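Local atomic coordinates of ATP-dependent Clp protease proteolytic subunit (Listeria monocytogenes, PDB entry 4JCQ), a protein that forms the proteolytic core of the Clp protease and, as a serine peptidase, probably cleaves peptide bonds in various proteins, including misfolded ones, in an ATP-dependent process. Residues A92-Y97 / R145-A150; K40-L45 / D51-F56; F166-S169 / D175-I178. All coordinates share one frame; numbering follows the deposited sequence.

Interaction 1: A92-Y97 / R145-A150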
loop_
_atom_site.group_PDB
_atom_site.type_symbol
_atom_site.label_atom_id
_atom_site.label_comp_id
_atom_site.label_asym_id
_atom_site.label_seq_id
_atom_site.Cartn_x
_atom_site.Cartn_y
_atom_site.Cartn_z
ATOM N N ALA H 92 2.545 30.371 1.632
ATOM C CA ALA H 92 3.811 29.675 1.363
ATOM C C ALA H 92 3.975 29.357 -0.125
ATOM O O ALA H 92 5.096 29.280 -0.630
ATOM C CB ALA H 92 3.923 28.408 2.200
ATOM N N GLY H 93 2.849 29.174 -0.817
ATOM C CA GLY H 93 2.844 28.990 -2.268
ATOM C C GLY H 93 3.336 30.219 -3.019
ATOM O O GLY H 93 3.996 30.098 -4.054
ATOM N N ILE H 94 3.003 31.401 -2.500
ATOM C CA ILE H 94 3.486 32.676 -3.048
ATOM C C ILE H 94 5.002 32.813 -2.888
ATOM O O ILE H 94 5.697 33.268 -3.803
ATOM C CB ILE H 94 2.744 33.880 -2.408
ATOM C CG1 ILE H 94 1.405 34.126 -3.117
ATOM C CG2 ILE H 94 3.597 35.147 -2.406
ATOM C CD1 ILE H 94 1.506 34.800 -4.474
ATOM N N THR H 95 5.505 32.402 -1.726
ATOM C CA THR H 95 6.937 32.433 -1.437
ATOM C C THR H 95 7.709 31.580 -2.450
ATOM O O THR H 95 8.740 32.009 -2.975
ATOM C CB THR H 95 7.215 31.973 0.009
ATOM O OG1 THR H 95 6.471 32.799 0.913
ATOM C CG2 THR H 95 8.702 32.081 0.349
ATOM N N ILE H 96 7.188 30.388 -2.730
ATOM C CA ILE H 96 7.763 29.493 -3.737
ATOM C C ILE H 96 7.699 30.118 -5.132
ATOM O O ILE H 96 8.698 30.152 -5.849
ATOM C CB ILE H 96 7.053 28.119 -3.738
ATOM C CG1 ILE H 96 7.382 27.355 -2.451
ATOM C CG2 ILE H 96 7.444 27.301 -4.965
ATOM C CD1 ILE H 96 6.429 26.220 -2.142
ATOM N N TYR H 97 6.520 30.618 -5.497
ATOM C CA TYR H 97 6.295 31.259 -6.793
ATOM C C TYR H 97 7.303 32.379 -7.059
ATOM O O TYR H 97 7.843 32.493 -8.164
ATOM C CB TYR H 97 4.855 31.793 -6.868
ATOM C CG TYR H 97 4.476 32.392 -8.204
ATOM C CD1 TYR H 97 3.941 31.600 -9.220
ATOM C CD2 TYR H 97 4.647 33.755 -8.449
ATOM C CE1 TYR H 97 3.592 32.149 -10.447
ATOM C CE2 TYR H 97 4.304 34.313 -9.671
ATOM C CZ TYR H 97 3.780 33.508 -10.665
ATOM O OH TYR H 97 3.442 34.068 -11.875
ATOM N N ARG H 145 10.465 41.081 3.489
ATOM C CA ARG H 145 11.610 41.525 2.689
ATOM C C ARG H 145 11.763 40.691 1.418
ATOM O O ARG H 145 12.046 41.225 0.347
ATOM C CB ARG H 145 12.904 41.485 3.509
ATOM C CG ARG H 145 13.018 42.588 4.549
ATOM C CD ARG H 145 14.402 42.621 5.179
ATOM N NE ARG H 145 14.503 43.654 6.210
ATOM C CZ ARG H 145 14.361 43.436 7.517
ATOM N NH1 ARG H 145 14.114 42.214 7.977
ATOM N NH2 ARG H 145 14.470 44.446 8.369
ATOM N N LEU H 146 11.566 39.380 1.548
ATOM C CA LEU H 146 11.607 38.463 0.410
ATOM C C LEU H 146 10.584 38.863 -0.660
ATOM O O LEU H 146 10.928 39.006 -1.834
ATOM C CB LEU H 146 11.368 37.022 0.884
ATOM C CG LEU H 146 11.615 35.844 -0.066
ATOM C CD1 LEU H 146 11.927 34.588 0.731
ATOM C CD2 LEU H 146 10.433 35.602 -0.996
ATOM N N ILE H 147 9.335 39.057 -0.246
ATOM C CA ILE H 147 8.257 39.403 -1.174
ATOM C C ILE H 147 8.447 40.809 -1.764
ATOM O O ILE H 147 8.206 41.020 -2.952
ATOM C CB ILE H 147 6.860 39.234 -0.522
ATOM C CG1 ILE H 147 6.631 37.767 -0.127
ATOM C CG2 ILE H 147 5.754 39.698 -1.462
ATOM C CD1 ILE H 147 5.403 37.525 0.731
ATOM N N ALA H 148 8.899 41.755 -0.941
ATOM C CA ALA H 148 9.180 43.119 -1.407
ATOM C C ALA H 148 10.230 43.151 -2.522
ATOM O O ALA H 148 10.036 43.818 -3.541
ATOM C CB ALA H 148 9.600 44.012 -0.246
ATOM N N GLU H 149 11.327 42.418 -2.327
ATOM C CA GLU H 149 12.415 42.362 -3.305
ATOM C C GLU H 149 11.973 41.712 -4.619
ATOM O O GLU H 149 12.353 42.170 -5.697
ATOM C CB GLU H 149 13.628 41.622 -2.730
ATOM C CG GLU H 149 14.895 41.771 -3.565
ATOM C CD GLU H 149 16.035 40.887 -3.089
ATOM O OE1 GLU H 149 16.332 40.884 -1.875
ATOM O OE2 GLU H 149 16.644 40.201 -3.937
ATOM N N ALA H 150 11.169 40.655 -4.519
ATOM C CA ALA H 150 10.709 39.916 -5.695
ATOM C C ALA H 150 9.671 40.678 -6.524
ATOM O O ALA H 150 9.668 40.583 -7.754
ATOM C CB ALA H 150 10.167 38.551 -5.287
#
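The carbonyl oxygen of I147, whose side chain reaches across to I94, takes a hydrogen bond from OG1 of T151, close to the end of helix 133-151. That helix is the long helix of the ClpP handle region, and here it packs its last turns on the short helix 92-97, which follows directly on S91, the predicted nucleophile. The nearest CA atoms are those of T95 and I147, 7.1 Å apart. No hydrogen bond passes between the helices; each is held within itself, as by Y97 N to G93 O at 3.0 Å. Four side chains make two small apolar pairs. In the first, T95 turns its methyl group, not its hydroxyl, to the handle helix: CG2 stands anti to the backbone N and OG1 beside it (chi1 -56°). This methyl meets both branch ends of L146, CD1 and CD2 each lying 4.1 Å from T95 CG2, and the two side chains cross at about a right angle. With CG anti to the backbone N (chi1 -169°), L146 carries both branch ends to that methyl. Beyond the pair, L146 also packs on H71 and on N110 of a neighbouring subunit, so one leucine serves both the chain's interior and a subunit boundary. In the second pair I147 approaches I94 with its terminal methyl, while I158 and T162 of helix 155-162 and loop residue Q117 touch the same isoleucine. The I94 side chain is about 6 Å from that of S91 and about 8 Å from that of H116, so the packing lies close to the predicted active site. Its touch with the handle is methyl to methyl, I94 CG2 to I147 CD1 at 4.3 Å.

Interaction 2: K40-L45 / D51-F56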
loop_
_atom_site.group_PDB
_atom_site.type_symbol
_atom_site.label_atom_id
_atom_site.label_comp_id
_atom_site.label_asym_id
_atom_site.label_seq_id
_atom_site.Cartn_x
_atom_site.Cartn_y
_atom_site.Cartn_z
ATOM N N LYS H 40 13.969 16.374 -4.686
ATOM C CA LYS H 40 14.469 15.229 -5.452
ATOM C C LYS H 40 14.312 15.424 -6.958
ATOM O O LYS H 40 15.235 15.132 -7.720
ATOM C CB LYS H 40 13.790 13.930 -5.009
ATOM C CG LYS H 40 14.360 13.350 -3.727
ATOM C CD LYS H 40 13.613 12.103 -3.287
ATOM C CE LYS H 40 14.171 11.571 -1.976
ATOM N NZ LYS H 40 13.426 10.373 -1.501
ATOM N N GLN H 41 13.149 15.924 -7.374
ATOM C CA GLN H 41 12.872 16.182 -8.788
ATOM C C GLN H 41 13.794 17.256 -9.360
ATOM O O GLN H 41 14.331 17.093 -10.456
ATOM C CB GLN H 41 11.410 16.580 -9.000
ATOM C CG GLN H 41 10.414 15.448 -8.814
ATOM C CD GLN H 41 8.984 15.904 -9.010
ATOM O OE1 GLN H 41 8.597 16.313 -10.103
ATOM N NE2 GLN H 41 8.190 15.835 -7.948
ATOM N N LEU H 42 13.977 18.343 -8.611
ATOM C CA LEU H 42 14.834 19.450 -9.042
ATOM C C LEU H 42 16.305 19.049 -9.141
ATOM O O LEU H 42 16.997 19.448 -10.081
ATOM C CB LEU H 42 14.673 20.664 -8.117
ATOM C CG LEU H 42 13.343 21.428 -8.138
ATOM C CD1 LEU H 42 13.349 22.531 -7.089
ATOM C CD2 LEU H 42 13.037 22.003 -9.516
ATOM N N LEU H 43 16.772 18.260 -8.174
ATOM C CA LEU H 43 18.148 17.760 -8.176
ATOM C C LEU H 43 18.387 16.759 -9.303
ATOM O O LEU H 43 19.454 16.757 -9.920
ATOM C CB LEU H 43 18.507 17.142 -6.820
ATOM C CG LEU H 43 18.703 18.101 -5.639
ATOM C CD1 LEU H 43 18.642 17.349 -4.318
ATOM C CD2 LEU H 43 20.006 18.883 -5.756
ATOM N N LEU H 44 17.388 15.920 -9.568
ATOM C CA LEU H 44 17.447 14.945 -10.653
ATOM C C LEU H 44 17.514 15.644 -12.014
ATOM O O LEU H 44 18.342 15.292 -12.854
ATOM C CB LEU H 44 16.252 13.980 -10.572
ATOM C CG LEU H 44 16.095 12.734 -11.459
ATOM C CD1 LEU H 44 15.292 13.043 -12.714
ATOM C CD2 LEU H 44 17.419 12.057 -11.801
ATOM N N LEU H 45 16.651 16.640 -12.215
ATOM C CA LEU H 45 16.623 17.407 -13.463
ATOM C C LEU H 45 17.904 18.214 -13.681
ATOM O O LEU H 45 18.382 18.334 -14.813
ATOM C CB LEU H 45 15.393 18.321 -13.518
ATOM C CG LEU H 45 14.022 17.658 -13.701
ATOM C CD1 LEU H 45 12.907 18.654 -13.425
ATOM C CD2 LEU H 45 13.868 17.046 -15.087
ATOM N N ASP H 51 19.331 22.690 -18.966
ATOM C CA ASP H 51 18.127 23.191 -19.632
ATOM C C ASP H 51 17.092 23.703 -18.624
ATOM O O ASP H 51 17.029 23.206 -17.499
ATOM C CB ASP H 51 17.511 22.099 -20.513
ATOM C CG ASP H 51 18.313 21.837 -21.780
ATOM O OD1 ASP H 51 18.001 20.850 -22.478
ATOM O OD2 ASP H 51 19.248 22.610 -22.087
ATOM N N PRO H 52 16.284 24.707 -19.022
ATOM C CA PRO H 52 15.276 25.293 -18.129
ATOM C C PRO H 52 14.260 24.287 -17.582
ATOM O O PRO H 52 13.994 23.260 -18.212
ATOM C CB PRO H 52 14.571 26.320 -19.021
ATOM C CG PRO H 52 15.595 26.691 -20.038
ATOM C CD PRO H 52 16.343 25.420 -20.313
ATOM N N ILE H 53 13.714 24.594 -16.408
ATOM C CA ILE H 53 12.691 23.771 -15.764
ATOM C C ILE H 53 11.422 24.603 -15.590
ATOM O O ILE H 53 11.490 25.776 -15.220
ATOM C CB ILE H 53 13.177 23.235 -14.394
ATOM C CG1 ILE H 53 14.407 22.338 -14.573
ATOM C CG2 ILE H 53 12.066 22.479 -13.668
ATOM C CD1 ILE H 53 15.170 22.062 -13.293
ATOM N N THR H 54 10.272 23.998 -15.878
ATOM C CA THR H 54 8.980 24.658 -15.689
ATOM C C THR H 54 8.253 24.065 -14.484
ATOM O O THR H 54 8.111 22.845 -14.376
ATOM C CB THR H 54 8.095 24.540 -16.949
ATOM O OG1 THR H 54 8.829 24.995 -18.092
ATOM C CG2 THR H 54 6.820 25.378 -16.809
ATOM N N ILE H 55 7.808 24.931 -13.579
ATOM C CA ILE H 55 7.047 24.501 -12.409
ATOM C C ILE H 55 5.628 25.066 -12.466
ATOM O O ILE H 55 5.443 26.280 -12.543
ATOM C CB ILE H 55 7.725 24.920 -11.081
ATOM C CG1 ILE H 55 9.154 24.363 -10.995
ATOM C CG2 ILE H 55 6.895 24.459 -9.891
ATOM C CD1 ILE H 55 9.900 24.742 -9.730
ATOM N N PHE H 56 4.637 24.177 -12.447
ATOM C CA PHE H 56 3.233 24.570 -12.317
ATOM C C PHE H 56 2.840 24.520 -10.844
ATOM O O PHE H 56 2.992 23.483 -10.192
ATOM C CB PHE H 56 2.321 23.651 -13.142
ATOM C CG PHE H 56 2.479 23.807 -14.632
ATOM C CD1 PHE H 56 3.441 23.081 -15.323
ATOM C CD2 PHE H 56 1.655 24.671 -15.347
ATOM C CE1 PHE H 56 3.588 23.221 -16.698
ATOM C CE2 PHE H 56 1.797 24.818 -16.720
ATOM C CZ PHE H 56 2.765 24.090 -17.398
#
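L45 and I53 mark the nearest approach of two segments that run almost oppositely: the axes of helix 40-45 and strand 53-56 pass 10.8 Å apart at 163°, and the CA atoms of L45 and I53 are 7.8 Å apart. No hydrogen bond links them, and the gap is bridged by aliphatic side chains. I53 points at the helix and, with CG1 anti to the carbonyl carbon and CG2 anti to the backbone N (chi1 -62°), spreads both branches over L45: I53 CD1 lies 3.8 Å from L45 CB, and I53 CG2 lies 3.9 Å from L45 CD1. The two side chains meet at a slant. The segments belong to the helix and the second strand of the beta-alpha-beta unit formed by strand 23-27, helix 32-48 and strand 53-59, whose strands are parallel neighbours in the main sheet. One turn earlier in the helix, L42 enters from the flank. Its CD2 methyl touches I55 CD1 at 4.2 Å, roughly perpendicular side chain to side chain, and reaches I53 CG2 at 4.3 Å. I74 of helix 64-76 packs on both L42 and I55. R22 joins the backbone of both segments by hydrogen bonds, through NH2 to L45 O and through NH1 to D51 O.

Interaction 3: F166-S169 / D175-I178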
loop_
_atom_site.group_PDB
_atom_site.type_symbol
_atom_site.label_atom_id
_atom_site.label_comp_id
_atom_site.label_asym_id
_atom_site.label_seq_id
_atom_site.Cartn_x
_atom_site.Cartn_y
_atom_site.Cartn_z
ATOM N N PHE H 166 -6.698 39.124 1.524
ATOM C CA PHE H 166 -7.362 39.581 0.311
ATOM C C PHE H 166 -6.815 38.900 -0.938
ATOM O O PHE H 166 -5.600 38.781 -1.131
ATOM C CB PHE H 166 -7.322 41.112 0.193
ATOM C CG PHE H 166 -5.987 41.662 -0.208
ATOM C CD1 PHE H 166 -5.777 42.136 -1.498
ATOM C CD2 PHE H 166 -4.938 41.711 0.701
ATOM C CE1 PHE H 166 -4.547 42.646 -1.874
ATOM C CE2 PHE H 166 -3.704 42.216 0.329
ATOM C CZ PHE H 166 -3.510 42.688 -0.957
ATOM N N TRP H 167 -7.735 38.449 -1.779
ATOM C CA TRP H 167 -7.390 37.759 -3.005
ATOM C C TRP H 167 -7.226 38.713 -4.147
ATOM O O TRP H 167 -8.038 39.617 -4.345
ATOM C CB TRP H 167 -8.447 36.715 -3.325
ATOM C CG TRP H 167 -8.365 35.510 -2.422
ATOM C CD1 TRP H 167 -9.091 35.265 -1.258
ATOM C CD2 TRP H 167 -7.488 34.343 -2.579
ATOM N NE1 TRP H 167 -8.738 34.060 -0.704
ATOM C CE2 TRP H 167 -7.783 33.454 -1.446
ATOM C CE3 TRP H 167 -6.528 33.957 -3.508
ATOM C CZ2 TRP H 167 -7.131 32.242 -1.276
ATOM C CZ3 TRP H 167 -5.878 32.731 -3.325
ATOM C CH2 TRP H 167 -6.175 31.896 -2.235
ATOM N N LEU H 168 -6.149 38.517 -4.900
ATOM C CA LEU H 168 -5.900 39.277 -6.111
ATOM C C LEU H 168 -6.290 38.444 -7.321
ATOM O O LEU H 168 -5.955 37.258 -7.403
ATOM C CB LEU H 168 -4.420 39.660 -6.208
ATOM C CG LEU H 168 -3.835 40.586 -5.138
ATOM C CD1 LEU H 168 -2.320 40.472 -5.121
ATOM C CD2 LEU H 168 -4.268 42.029 -5.357
ATOM N N SER H 169 -6.998 39.069 -8.259
ATOM C CA SER H 169 -7.252 38.460 -9.558
ATOM C C SER H 169 -5.928 38.356 -10.310
ATOM O O SER H 169 -4.930 38.964 -9.906
ATOM C CB SER H 169 -8.254 39.293 -10.359
ATOM O OG SER H 169 -7.681 40.521 -10.777
ATOM N N ASP H 175 -0.378 43.545 -11.924
ATOM C CA ASP H 175 -0.160 44.943 -11.539
ATOM C C ASP H 175 0.644 45.068 -10.242
ATOM O O ASP H 175 1.392 46.029 -10.058
ATOM C CB ASP H 175 -1.499 45.676 -11.393
ATOM C CG ASP H 175 -2.269 45.770 -12.705
ATOM O OD1 ASP H 175 -3.502 45.960 -12.650
ATOM O OD2 ASP H 175 -1.653 45.658 -13.787
ATOM N N TYR H 176 0.482 44.086 -9.357
ATOM C CA TYR H 176 1.171 44.052 -8.068
ATOM C C TYR H 176 2.660 43.726 -8.213
ATOM O O TYR H 176 3.460 44.063 -7.339
ATOM C CB TYR H 176 0.500 43.022 -7.155
ATOM C CG TYR H 176 0.721 43.241 -5.676
ATOM C CD1 TYR H 176 -0.113 44.087 -4.944
ATOM C CD2 TYR H 176 1.752 42.588 -5.003
ATOM C CE1 TYR H 176 0.082 44.286 -3.585
ATOM C CE2 TYR H 176 1.953 42.776 -3.645
ATOM C CZ TYR H 176 1.116 43.625 -2.942
ATOM O OH TYR H 176 1.313 43.813 -1.595
ATOM N N GLY H 177 3.022 43.072 -9.313
ATOM C CA GLY H 177 4.406 42.668 -9.560
ATOM C C GLY H 177 4.692 41.210 -9.237
ATOM O O GLY H 177 5.850 40.785 -9.240
ATOM N N ILE H 178 3.640 40.445 -8.956
ATOM C CA ILE H 178 3.766 39.007 -8.695
ATOM C C ILE H 178 3.883 38.256 -10.021
ATOM O O ILE H 178 4.859 37.539 -10.257
ATOM C CB ILE H 178 2.571 38.464 -7.875
ATOM C CG1 ILE H 178 2.494 39.156 -6.509
ATOM C CG2 ILE H 178 2.670 36.952 -7.699
ATOM C CD1 ILE H 178 1.134 39.054 -5.845
#
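L168 lays one methyl, CD1, over a face of the Y176 ring, 4.1 Å above its plane and displaced toward the rim, so that the nearest ring atom to L168 CD1 is Y176 CG at 4.2 Å. Leucine and tyrosine cross at about a right angle, with the branch end resting over the aromatic surface. The same methyl also meets the tip of I178, L168 CD1 to I178 CD1 at 3.8 Å, this time at an oblique angle. One branch end of L168 thus packs against two partners, and all three side chains set out toward the other segment. Y176 turns its ring toward L168 with CG anti to the backbone N, somewhat off the ideal (chi1 -157°). At the far end of the ring OH is hydrogen-bonded to D161 OD2 on helix 155-162, where Q157 and I158 also pack on the tyrosine; this bond probably limits the freedom of the ring on which the leucine rests. Helix 170-176, between the two segments, is closed at both ends. S169 is the N-cap, its side chain capping a backbone N at the start of the helix while its own N is hydrogen-bonded to E172 OE1. At the other end G177, with phi 100°, closes the helix in a Schellman motif, and the turn delivers I178 to L168. L168 itself is tied by a backbone hydrogen bond to Y113 of strand 111-114, and its side chain is about 10 Å from that of H116, a predicted active-site residue. The contact is wholly apolar: fit of methyl groups to a ring face and to one another holds these residues together, while the directional bonds act from outside on the tyrosine hydroxyl and the backbone.

How the interactions relate
All three contacts are buried and apolar, with no hydrogen bond across any of them, but they join different parts of the fold. Interaction 2 is helix-on-sheet packing, its centre about 26 Å from that of interaction 3 and on the opposite side of the chain's centre. Interaction 1, nearest that centre, is helix on helix and purely aliphatic; interaction 3 adds an aromatic face and lies where a helix meets its flanking loops. Interactions 1 and 3 share a border: I94 CD1 lies 4.0 Å from I178 CG2, and R105 NH2 is hydrogen-bonded both to A150 O and to G177 O. Interactions 1 and 2 do not touch, although helix 64-76 packs on both.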